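Local coordinates for peptidase (Yersinia bercovieri, PDB 5NYW), which is of unknown function but, as the ancestral beta-subunit Anbu, belongs to the proteasome and HslV family of Ntn-hydrolases, at residues L[164-168]-L[169-173]; L[56-59]-L[60-64]; L[70-74]-L[75-79]. One frame throughout, in Å; residues are numbered along the deposited sequence.

Contact 1 (L[164-168]-L[169-173]); sequences YDTPL and DQAMQ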
ATOM      1  N   TYR L 164     -26.976 -28.738 -32.546  1.00 55.53           N
ATOM      2  CA  TYR L 164     -27.094 -27.450 -33.247  1.00 60.74           C
ATOM      3  C   TYR L 164     -28.147 -27.473 -34.363  1.00 66.07           C
ATOM      4  O   TYR L 164     -28.755 -26.448 -34.685  1.00 71.23           O
ATOM      5  CB  TYR L 164     -25.726 -27.046 -33.812  1.00 64.84           C
ATOM      6  CG  TYR L 164     -25.653 -25.691 -34.489  1.00 63.97           C
ATOM      7  CD1 TYR L 164     -25.729 -24.518 -33.745  1.00 59.94           C
ATOM      8  CD2 TYR L 164     -25.480 -25.581 -35.878  1.00 60.66           C
ATOM      9  CE1 TYR L 164     -25.643 -23.270 -34.359  1.00 59.03           C
ATOM     10  CE2 TYR L 164     -25.407 -24.336 -36.500  1.00 51.54           C
ATOM     11  CZ  TYR L 164     -25.485 -23.184 -35.733  1.00 55.33           C
ATOM     12  OH  TYR L 164     -25.402 -21.940 -36.331  1.00 61.42           O
ATOM     13  N   ASP L 165     -28.374 -28.651 -34.937  1.00 81.04           N
ATOM     14  CA  ASP L 165     -29.267 -28.778 -36.089  1.00 80.25           C
ATOM     15  C   ASP L 165     -30.697 -29.191 -35.742  1.00 68.34           C
ATOM     16  O   ASP L 165     -31.518 -29.350 -36.635  1.00 82.87           O
ATOM     17  CB  ASP L 165     -28.680 -29.786 -37.076  1.00 82.63           C
ATOM     18  CG  ASP L 165     -27.447 -29.258 -37.776  1.00 95.61           C
ATOM     19  OD1 ASP L 165     -27.485 -28.113 -38.279  1.00 96.60           O
ATOM     20  OD2 ASP L 165     -26.433 -29.985 -37.805  1.00105.69           O
ATOM     21  N   THR L 166     -31.000 -29.338 -34.457  1.00 62.98           N
ATOM     22  CA  THR L 166     -32.358 -29.635 -34.022  1.00 59.00           C
ATOM     23  C   THR L 166     -33.268 -28.497 -34.449  1.00 61.78           C
ATOM     24  O   THR L 166     -32.987 -27.340 -34.163  1.00 72.97           O
ATOM     25  CB  THR L 166     -32.456 -29.806 -32.467  1.00 57.52           C
ATOM     26  OG1 THR L 166     -31.624 -30.884 -32.028  1.00 56.41           O
ATOM     27  CG2 THR L 166     -33.892 -30.074 -32.015  1.00 48.77           C
ATOM     28  N   PRO L 167     -34.366 -28.818 -35.130  1.00 60.92           N
ATOM     29  CA  PRO L 167     -35.353 -27.800 -35.512  1.00 58.31           C
ATOM     30  C   PRO L 167     -35.972 -27.122 -34.282  1.00 56.55           C
ATOM     31  O   PRO L 167     -36.013 -27.743 -33.216  1.00 59.19           O
ATOM     32  CB  PRO L 167     -36.404 -28.595 -36.298  1.00 56.28           C
ATOM     33  CG  PRO L 167     -36.120 -30.028 -36.024  1.00 62.41           C
ATOM     34  CD  PRO L 167     -34.662 -30.131 -35.721  1.00 64.94           C
ATOM     35  N   LEU L 168     -36.409 -25.870 -34.422  1.00 56.76           N
ATOM     36  CA  LEU L 168     -36.923 -25.094 -33.294  1.00 60.10           C
ATOM     37  C   LEU L 168     -38.028 -25.757 -32.474  1.00 71.13           C
ATOM     38  O   LEU L 168     -37.986 -25.697 -31.247  1.00 78.34           O
ATOM     39  CB  LEU L 168     -37.423 -23.722 -33.752  1.00 60.88           C
ATOM     40  CG  LEU L 168     -36.429 -22.562 -33.706  1.00 77.36           C
ATOM     41  CD1 LEU L 168     -35.048 -22.995 -34.128  1.00 87.67           C
ATOM     42  CD2 LEU L 168     -36.916 -21.397 -34.552  1.00 83.54           C
ATOM     43  N   ASP L 169     -39.021 -26.365 -33.118  1.00 73.48           N
ATOM     44  CA  ASP L 169     -40.122 -26.944 -32.345  1.00 72.15           C
ATOM     45  C   ASP L 169     -39.640 -28.079 -31.453  1.00 68.52           C
ATOM     46  O   ASP L 169     -40.103 -28.220 -30.320  1.00 71.18           O
ATOM     47  CB  ASP L 169     -41.242 -27.424 -33.252  1.00 74.31           C
ATOM     48  CG  ASP L 169     -42.088 -26.287 -33.759  1.00 92.53           C
ATOM     49  OD1 ASP L 169     -41.738 -25.120 -33.479  1.00 93.20           O
ATOM     50  OD2 ASP L 169     -43.112 -26.560 -34.420  1.00104.95           O
ATOM     51  N   GLN L 170     -38.682 -28.856 -31.945  1.00 56.21           N
ATOM     52  CA  GLN L 170     -38.132 -29.933 -31.149  1.00 65.10           C
ATOM     53  C   GLN L 170     -37.271 -29.380 -30.014  1.00 70.15           C
ATOM     54  O   GLN L 170     -37.184 -29.990 -28.946  1.00 72.27           O
ATOM     55  CB  GLN L 170     -37.307 -30.884 -32.012  1.00 69.33           C
ATOM     56  CG  GLN L 170     -38.093 -31.689 -33.020  1.00 63.42           C
ATOM     57  CD  GLN L 170     -37.234 -32.776 -33.637  1.00 87.16           C
ATOM     58  OE1 GLN L 170     -36.016 -32.797 -33.456  1.00 90.61           O
ATOM     59  NE2 GLN L 170     -37.866 -33.699 -34.353  1.00102.26           N
ATOM     60  N   ALA L 171     -36.611 -28.247 -30.248  1.00 67.69           N
ATOM     61  CA  ALA L 171     -35.830 -27.598 -29.192  1.00 59.49           C
ATOM     62  C   ALA L 171     -36.716 -27.105 -28.058  1.00 49.09           C
ATOM     63  O   ALA L 171     -36.414 -27.284 -26.880  1.00 50.02           O
ATOM     64  CB  ALA L 171     -35.041 -26.462 -29.753  1.00 62.01           C
ATOM     65  N   MET L 172     -37.828 -26.490 -28.415  1.00 50.03           N
ATOM     66  CA  MET L 172     -38.744 -26.038 -27.393  1.00 50.46           C
ATOM     67  C   MET L 172     -39.327 -27.244 -26.656  1.00 56.61           C
ATOM     68  O   MET L 172     -39.441 -27.218 -25.428  1.00 60.97           O
ATOM     69  CB  MET L 172     -39.860 -25.189 -27.996  1.00 48.52           C
ATOM     70  CG  MET L 172     -40.876 -24.733 -26.946  1.00 52.40           C
ATOM     71  SD  MET L 172     -40.111 -23.872 -25.535  1.00 63.15           S
ATOM     72  CE  MET L 172     -39.629 -22.331 -26.294  1.00 55.33           C
ATOM     73  N   GLN L 173     -39.635 -28.313 -27.393  1.00 50.94           N
ATOM     74  CA  GLN L 173     -40.107 -29.559 -26.761  1.00 57.79           C
ATOM     75  C   GLN L 173     -39.102 -30.105 -25.764  1.00 58.12           C
ATOM     76  O   GLN L 173     -39.459 -30.486 -24.649  1.00 61.80           O
ATOM     77  CB  GLN L 173     -40.392 -30.650 -27.796  1.00 48.23           C
ATOM     78  CG  GLN L 173     -41.692 -30.481 -28.537  1.00 51.75           C
ATOM     79  CD  GLN L 173     -41.907 -31.548 -29.594  1.00 54.03           C
ATOM     80  OE1 GLN L 173     -40.968 -31.991 -30.252  1.00 65.28           O
ATOM     81  NE2 GLN L 173     -43.148 -31.995 -29.728  1.00 49.73           N
TER

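Contact 2 (L[56-59]-L[60-64]); sequences QSIV and SLLQR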
ATOM      1  N   GLN L  56     -33.082  -7.871 -10.735  1.00 52.86           N
ATOM      2  CA  GLN L  56     -34.111  -6.863 -10.990  1.00 57.82           C
ATOM      3  C   GLN L  56     -33.488  -5.482 -11.186  1.00 66.55           C
ATOM      4  O   GLN L  56     -33.926  -4.739 -12.063  1.00 82.29           O
ATOM      5  CB  GLN L  56     -35.145  -6.772  -9.854  1.00 57.87           C
ATOM      6  CG  GLN L  56     -36.405  -7.604  -9.983  1.00 56.19           C
ATOM      7  CD  GLN L  56     -37.428  -7.218  -8.915  1.00 58.20           C
ATOM      8  OE1 GLN L  56     -37.091  -6.527  -7.969  1.00 64.75           O
ATOM      9  NE2 GLN L  56     -38.681  -7.622  -9.094  1.00 57.70           N
ATOM     10  N   SER L  57     -32.464  -5.142 -10.396  1.00 52.66           N
ATOM     11  CA  SER L  57     -31.798  -3.849 -10.571  1.00 50.57           C
ATOM     12  C   SER L  57     -31.107  -3.805 -11.912  1.00 47.84           C
ATOM     13  O   SER L  57     -31.183  -2.804 -12.615  1.00 60.47           O
ATOM     14  CB  SER L  57     -30.776  -3.556  -9.454  1.00 48.85           C
ATOM     15  OG  SER L  57     -31.362  -2.860  -8.357  1.00 51.15           O
ATOM     16  N   ILE L  58     -30.459  -4.903 -12.276  1.00 49.11           N
ATOM     17  CA  ILE L  58     -29.768  -4.988 -13.555  1.00 54.83           C
ATOM     18  C   ILE L  58     -30.759  -4.736 -14.684  1.00 66.71           C
ATOM     19  O   ILE L  58     -30.564  -3.835 -15.501  1.00 68.72           O
ATOM     20  CB  ILE L  58     -29.085  -6.376 -13.727  1.00 55.19           C
ATOM     21  CG1 ILE L  58     -27.936  -6.505 -12.730  1.00 48.73           C
ATOM     22  CG2 ILE L  58     -28.551  -6.560 -15.134  1.00 54.00           C
ATOM     23  CD1 ILE L  58     -27.398  -7.882 -12.610  1.00 49.65           C
ATOM     24  N   VAL L  59     -31.857  -5.484 -14.686  1.00 61.46           N
ATOM     25  CA  VAL L  59     -32.887  -5.300 -15.696  1.00 48.34           C
ATOM     26  C   VAL L  59     -33.492  -3.887 -15.632  1.00 58.93           C
ATOM     27  O   VAL L  59     -33.636  -3.225 -16.660  1.00 67.73           O
ATOM     28  CB  VAL L  59     -33.995  -6.347 -15.546  1.00 46.92           C
ATOM     29  CG1 VAL L  59     -35.200  -5.979 -16.399  1.00 61.25           C
ATOM     30  CG2 VAL L  59     -33.470  -7.728 -15.919  1.00 48.77           C
ATOM     31  N   SER L  60     -33.783  -3.392 -14.433  1.00 49.22           N
ATOM     32  CA  SER L  60     -34.373  -2.067 -14.317  1.00 50.91           C
ATOM     33  C   SER L  60     -33.421  -0.989 -14.852  1.00 60.58           C
ATOM     34  O   SER L  60     -33.859  -0.094 -15.570  1.00 68.35           O
ATOM     35  CB  SER L  60     -34.756  -1.770 -12.866  1.00 48.21           C
ATOM     36  OG  SER L  60     -35.947  -2.436 -12.486  1.00 55.91           O
ATOM     37  N   LEU L  61     -32.127  -1.092 -14.532  1.00 55.77           N
ATOM     38  CA  LEU L  61     -31.136  -0.130 -15.014  1.00 56.21           C
ATOM     39  C   LEU L  61     -30.981  -0.190 -16.540  1.00 63.45           C
ATOM     40  O   LEU L  61     -30.801   0.838 -17.180  1.00 74.97           O
ATOM     41  CB  LEU L  61     -29.769  -0.334 -14.335  1.00 62.96           C
ATOM     42  CG  LEU L  61     -29.540   0.166 -12.896  1.00 60.27           C
ATOM     43  CD1 LEU L  61     -28.141  -0.179 -12.423  1.00 49.17           C
ATOM     44  CD2 LEU L  61     -29.797   1.663 -12.739  1.00 57.61           C
ATOM     45  N   LEU L  62     -31.013  -1.390 -17.118  1.00 71.58           N
ATOM     46  CA  LEU L  62     -30.915  -1.544 -18.574  1.00 63.48           C
ATOM     47  C   LEU L  62     -32.115  -0.949 -19.301  1.00 72.17           C
ATOM     48  O   LEU L  62     -31.958  -0.334 -20.360  1.00 79.02           O
ATOM     49  CB  LEU L  62     -30.787  -3.013 -18.960  1.00 54.48           C
ATOM     50  CG  LEU L  62     -29.461  -3.683 -18.629  1.00 54.42           C
ATOM     51  CD1 LEU L  62     -29.571  -5.185 -18.779  1.00 46.06           C
ATOM     52  CD2 LEU L  62     -28.400  -3.150 -19.553  1.00 56.55           C
ATOM     53  N   GLN L  63     -33.301  -1.153 -18.726  1.00 62.83           N
ATOM     54  CA  GLN L  63     -34.566  -0.670 -19.274  1.00 61.19           C
ATOM     55  C   GLN L  63     -34.630   0.850 -19.237  1.00 68.63           C
ATOM     56  O   GLN L  63     -35.080   1.491 -20.185  1.00 81.66           O
ATOM     57  CB  GLN L  63     -35.734  -1.239 -18.481  1.00 67.49           C
ATOM     58  CG  GLN L  63     -35.982  -2.717 -18.709  1.00 64.59           C
ATOM     59  CD  GLN L  63     -36.977  -3.277 -17.718  1.00 71.90           C
ATOM     60  OE1 GLN L  63     -37.158  -2.726 -16.632  1.00 78.37           O
ATOM     61  NE2 GLN L  63     -37.598  -4.398 -18.066  1.00 72.77           N
ATOM     62  N   ARG L  64     -34.181   1.423 -18.128  1.00 75.41           N
ATOM     63  CA  ARG L  64     -34.189   2.874 -17.951  1.00 79.66           C
ATOM     64  C   ARG L  64     -33.216   3.568 -18.906  1.00 78.43           C
ATOM     65  O   ARG L  64     -33.535   4.602 -19.493  1.00 88.20           O
ATOM     66  CB  ARG L  64     -33.844   3.229 -16.493  1.00 76.13           C
ATOM     67  CG  ARG L  64     -34.904   4.031 -15.744  1.00 82.04           C
ATOM     68  CD  ARG L  64     -35.039   5.433 -16.307  1.00 87.09           C
ATOM     69  NE  ARG L  64     -33.785   5.908 -16.899  1.00 96.60           N
ATOM     70  CZ  ARG L  64     -33.644   7.036 -17.592  1.00 95.80           C
ATOM     71  NH1 ARG L  64     -32.458   7.362 -18.098  1.00 89.76           N
ATOM     72  NH2 ARG L  64     -34.683   7.834 -17.784  1.00 94.01           N
TER

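Contact 3 (L[70-74]-L[75-79]); sequences EQTNL and MNVAS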
ATOM      1  N   GLU L  70     -28.334   9.335 -25.255  1.00 87.40           N
ATOM      2  CA  GLU L  70     -27.052   9.996 -25.133  1.00 87.03           C
ATOM      3  C   GLU L  70     -26.101   9.126 -24.356  1.00 81.66           C
ATOM      4  O   GLU L  70     -24.981   9.524 -24.034  1.00 94.96           O
ATOM      5  CB  GLU L  70     -27.217  11.365 -24.478  1.00102.73           C
ATOM      6  CG  GLU L  70     -27.999  12.332 -25.351  1.00103.90           C
ATOM      7  CD  GLU L  70     -27.428  12.434 -26.755  1.00111.06           C
ATOM      8  OE1 GLU L  70     -26.190  12.347 -26.918  1.00114.80           O
ATOM      9  OE2 GLU L  70     -28.227  12.588 -27.703  1.00111.09           O
ATOM     10  N   GLN L  71     -26.583   7.933 -24.045  1.00 81.54           N
ATOM     11  CA  GLN L  71     -25.836   6.958 -23.280  1.00 78.65           C
ATOM     12  C   GLN L  71     -25.785   5.632 -24.027  1.00 86.61           C
ATOM     13  O   GLN L  71     -26.737   5.267 -24.718  1.00 83.66           O
ATOM     14  CB  GLN L  71     -26.529   6.787 -21.934  1.00 76.70           C
ATOM     15  CG  GLN L  71     -25.833   5.947 -20.939  1.00 81.97           C
ATOM     16  CD  GLN L  71     -26.593   5.932 -19.645  1.00 81.93           C
ATOM     17  OE1 GLN L  71     -27.524   6.715 -19.456  1.00 78.05           O
ATOM     18  NE2 GLN L  71     -26.190   5.064 -18.734  1.00 84.95           N
ATOM     19  N   THR L  72     -24.705   4.882 -23.868  1.00 85.56           N
ATOM     20  CA  THR L  72     -24.658   3.572 -24.494  1.00 81.33           C
ATOM     21  C   THR L  72     -25.684   2.646 -23.803  1.00 91.05           C
ATOM     22  O   THR L  72     -25.691   2.517 -22.578  1.00 92.95           O
ATOM     23  CB  THR L  72     -23.225   2.993 -24.474  1.00 83.01           C
ATOM     24  OG1 THR L  72     -23.257   1.610 -24.861  1.00 82.11           O
ATOM     25  CG2 THR L  72     -22.587   3.146 -23.089  1.00 75.18           C
ATOM     26  N   ASN L  73     -26.559   2.020 -24.591  1.00 83.05           N
ATOM     27  CA  ASN L  73     -27.593   1.151 -24.033  1.00 76.66           C
ATOM     28  C   ASN L  73     -27.892  -0.000 -24.974  1.00 72.16           C
ATOM     29  O   ASN L  73     -27.367  -0.047 -26.082  1.00 76.33           O
ATOM     30  CB  ASN L  73     -28.882   1.934 -23.734  1.00 73.77           C
ATOM     31  CG  ASN L  73     -29.513   2.539 -24.979  1.00 72.95           C
ATOM     32  OD1 ASN L  73     -29.734   1.852 -25.976  1.00 78.55           O
ATOM     33  ND2 ASN L  73     -29.803   3.833 -24.927  1.00 69.56           N
ATOM     34  N   LEU L  74     -28.772  -0.903 -24.552  1.00 72.64           N
ATOM     35  CA  LEU L  74     -29.044  -2.120 -25.318  1.00 70.33           C
ATOM     36  C   LEU L  74     -29.728  -1.843 -26.657  1.00 63.41           C
ATOM     37  O   LEU L  74     -29.816  -2.728 -27.498  1.00 64.45           O
ATOM     38  CB  LEU L  74     -29.897  -3.083 -24.481  1.00 53.32           C
ATOM     39  CG  LEU L  74     -29.156  -3.808 -23.347  1.00 60.83           C
ATOM     40  CD1 LEU L  74     -30.079  -4.699 -22.530  1.00 63.82           C
ATOM     41  CD2 LEU L  74     -28.036  -4.659 -23.938  1.00 48.76           C
ATOM     42  N   MET L  75     -30.183  -0.613 -26.869  1.00 63.78           N
ATOM     43  CA  MET L  75     -30.833  -0.264 -28.128  1.00 69.83           C
ATOM     44  C   MET L  75     -29.866   0.296 -29.166  1.00 81.45           C
ATOM     45  O   MET L  75     -30.180   0.322 -30.359  1.00 85.74           O
ATOM     46  CB  MET L  75     -31.970   0.716 -27.873  1.00 74.21           C
ATOM     47  CG  MET L  75     -33.006   0.084 -26.974  1.00 72.87           C
ATOM     48  SD  MET L  75     -33.678  -1.455 -27.635  1.00 78.84           S
ATOM     49  CE  MET L  75     -34.774  -0.833 -28.898  1.00 81.55           C
ATOM     50  N   ASN L  76     -28.716   0.788 -28.707  1.00 84.73           N
ATOM     51  CA  ASN L  76     -27.720   1.345 -29.622  1.00 84.01           C
ATOM     52  C   ASN L  76     -26.365   0.600 -29.677  1.00 79.36           C
ATOM     53  O   ASN L  76     -25.441   1.076 -30.329  1.00 77.12           O
ATOM     54  CB  ASN L  76     -27.489   2.827 -29.304  1.00 75.04           C
ATOM     55  CG  ASN L  76     -26.976   3.063 -27.895  1.00 78.37           C
ATOM     56  OD1 ASN L  76     -26.201   2.268 -27.351  1.00 69.98           O
ATOM     57  ND2 ASN L  76     -27.410   4.174 -27.293  1.00 74.41           N
ATOM     58  N   VAL L  77     -26.228  -0.538 -28.993  1.00 70.77           N
ATOM     59  CA  VAL L  77     -25.016  -1.349 -29.166  1.00 64.11           C
ATOM     60  C   VAL L  77     -25.085  -1.953 -30.575  1.00 65.32           C
ATOM     61  O   VAL L  77     -26.164  -2.327 -31.056  1.00 62.99           O
ATOM     62  CB  VAL L  77     -24.848  -2.489 -28.107  1.00 64.55           C
ATOM     63  CG1 VAL L  77     -24.539  -1.907 -26.730  1.00 61.92           C
ATOM     64  CG2 VAL L  77     -26.076  -3.387 -28.041  1.00 60.45           C
ATOM     65  N   ALA L  78     -23.943  -2.001 -31.251  1.00 72.01           N
ATOM     66  CA  ALA L  78     -23.895  -2.441 -32.648  1.00 76.95           C
ATOM     67  C   ALA L  78     -24.001  -3.961 -32.812  1.00 78.29           C
ATOM     68  O   ALA L  78     -24.515  -4.438 -33.824  1.00 73.73           O
ATOM     69  CB  ALA L  78     -22.629  -1.922 -33.319  1.00 63.59           C
ATOM     70  N   SER L  79     -23.506  -4.713 -31.829  1.00 77.25           N
ATOM     71  CA  SER L  79     -23.529  -6.180 -31.879  1.00 67.23           C
ATOM     72  C   SER L  79     -23.920  -6.807 -30.536  1.00 76.11           C
ATOM     73  O   SER L  79     -23.931  -6.146 -29.498  1.00 85.53           O
ATOM     74  CB  SER L  79     -22.167  -6.723 -32.314  1.00 72.48           C
ATOM     75  OG  SER L  79     -21.178  -6.468 -31.332  1.00 77.79           O
TER

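Contact 1 (L[164-168]-L[169-173])
The side-chain amide of Gln170 has the ring of Pro167 over one face and the methyl group of Thr166 at one edge. Pro167 CG stands almost directly above Gln170 CD, 3.8 Å away, and Pro167 CD leans toward the oxygen end of the same face. Thr166 CG2 approaches nearly level with the amide, 3.7 Å from Gln170 OE1, and also rests against the root of that side chain, 3.5 Å from Gln170 CB. Gln170 gets there with CG beside its own backbone N (chi1 -68°) and a chain that runs out straight, back along the incoming backbone. Phe233 of a neighbouring subunit packs on Gln170 as well, which places this residue at the subunit boundary.

With OG1 beside the backbone N (chi1 -60°), the methyl group of Thr166 falls anti to that N, faces the first turn of the helix and comes within 3.7 Å of Ala171 N. The hydroxyl OG1 serves the preceding loop instead, hydrogen-bonded to Ser163 N. Proline at the N-cap offers no polar side chain, and the turn is closed by main-chain atoms: Ala171 N donates to Pro167 O at 3.1 Å, in the carbonyl plane, and Met172 N to Leu168 O at 2.9 Å. Leu168 turns outward from this turn and meets Ile197, while Ala171 and Met172 reach strands 2-7 and 193-199 respectively.

Thr166 and Ala171, five residues apart, occupy the two positions of a hydrophobic staple, although their methyl carbons CG2 and CB are 4.4 Å apart and make only a slight one. The arrangement is a helix N-terminus with proline at the N-cap, here opening helix 168-185, which lies on a beta-sheet as expected in the layered alpha-beta-beta-alpha fold of proteasome-type subunits.

Contact 2 (L[56-59]-L[60-64])
Gln56 to Arg64 form two and a half turns of regular alpha-helix, in which the amides of Ser60, Leu61, Leu62 and Gln63 donate to the carbonyls of Gln56, Ser57, Ile58 and Val59. Gln56 O is gripped twice by one residue: Ser60 N binds it at 2.7 Å, with the donor tilted 24° from the carbonyl plane, and Ser60 OG adds a weak bond at 3.1 Å. The hydroxyl can fold back because it lies beside its own backbone N (chi1 -77°).

One turn further on, the amide of Gln63 lays a face against Val59. Val59 CG1 is 3.3 Å from Gln63 NE2 and 3.5 Å from Gln63 CD, a close fit, and Gln63 CG passes 3.2 Å from Val59 O. On another side of the helix, Ile58 and Leu62 run next to each other in the same direction, meeting through Ile58 CG2 and Leu62 CD1 at 4.0 Å. Ile58 continues into the sheet at Cys112 and Leu114, and both residues pack on helix 80-98.

Gln56 and Ser57 reach the subunit boundary. Ser57 OG is hydrogen-bonded to Arg97 on helix 80-98 of its own chain and to Tyr81 of a neighbouring subunit, and Gln56 OE1 accepts from the backbone N of Glu138 in that same subunit. The chemistry thus implies two roles for one helix: Ile58 and Leu62 pack apolar groups within the chain, whereas Gln56 and Ser57 carry hydrogen bonds to the neighbour, where Leu61 adds apolar packing on Tyr81.

Contact 3 (L[70-74]-L[75-79])
Asn73 and Asn76 build a type I beta-turn with an Asx turn laid over it. The turn is closed by Asn76 N donating to Asn73 O at 3.1 Å, with Leu74 and Met75 at its corners. Asn73 OD1 meanwhile accepts from Met75 N at 2.7 Å, lying in the plane of the side-chain carbonyl, and more weakly from Asn76 N. In return, Asn76 OD1 accepts a hydrogen bond from Asn73 N at 2.8 Å, nearly straight (172°). This exchange recalls a capping box, although helix 80-98 begins only further along.

Both asparagines hold CG between backbone N and carbonyl carbon (chi1 60° in Asn76), which brings the Asn73 amide forward and the Asn76 amide back over the turn. The two groups therefore stack, their planes 18° apart and Asn73 CG 3.5 Å from Asn76 ND2. This is the tight part of the contact. Asn73 ND2 reaches Arg65 O and Asp68 O weakly. Asn73 O also receives a weak bond from Val77 N, while Leu74 O and Val77 O are both held by Arg42. Leu74 itself is buried against helix 80-98.

The opposite case is Thr72, which is exposed and touches loosely: its OG1 is 3.9 Å from Asn76 OD1 and 4.2 Å from Val77 CG1. Met75 is bent at its second and third torsions; its end leads away from the turn, and its side chain also touches Cys66. No other chain of the assembly touches residues 70-79. The other branch of Asn76 holds the leading end as well: its ND2 donates, in its own amide plane, to Gln71 O at 2.9 Å.

In the fold
Along the chain, contact 2 comes first, on helix 52-65; contact 3 follows in the loop joining that helix to helix 80-98, and contact 1 comes last, at the start of helix 168-185. Contacts 2 and 3 are neighbours, with centres 14 Å apart, and they touch where Leu62 CD2 meets Leu74 CD1 at 3.8 Å, so the loop folds back onto the helix it leaves. Contact 1 lies about 31 Å from either, between centres, and across the centre of the chain from contact 2. The two helical layers flanking the beta-sheets are thus both represented, and contacts 1 and 2 each face a different neighbouring subunit of the fourteen-chain assembly.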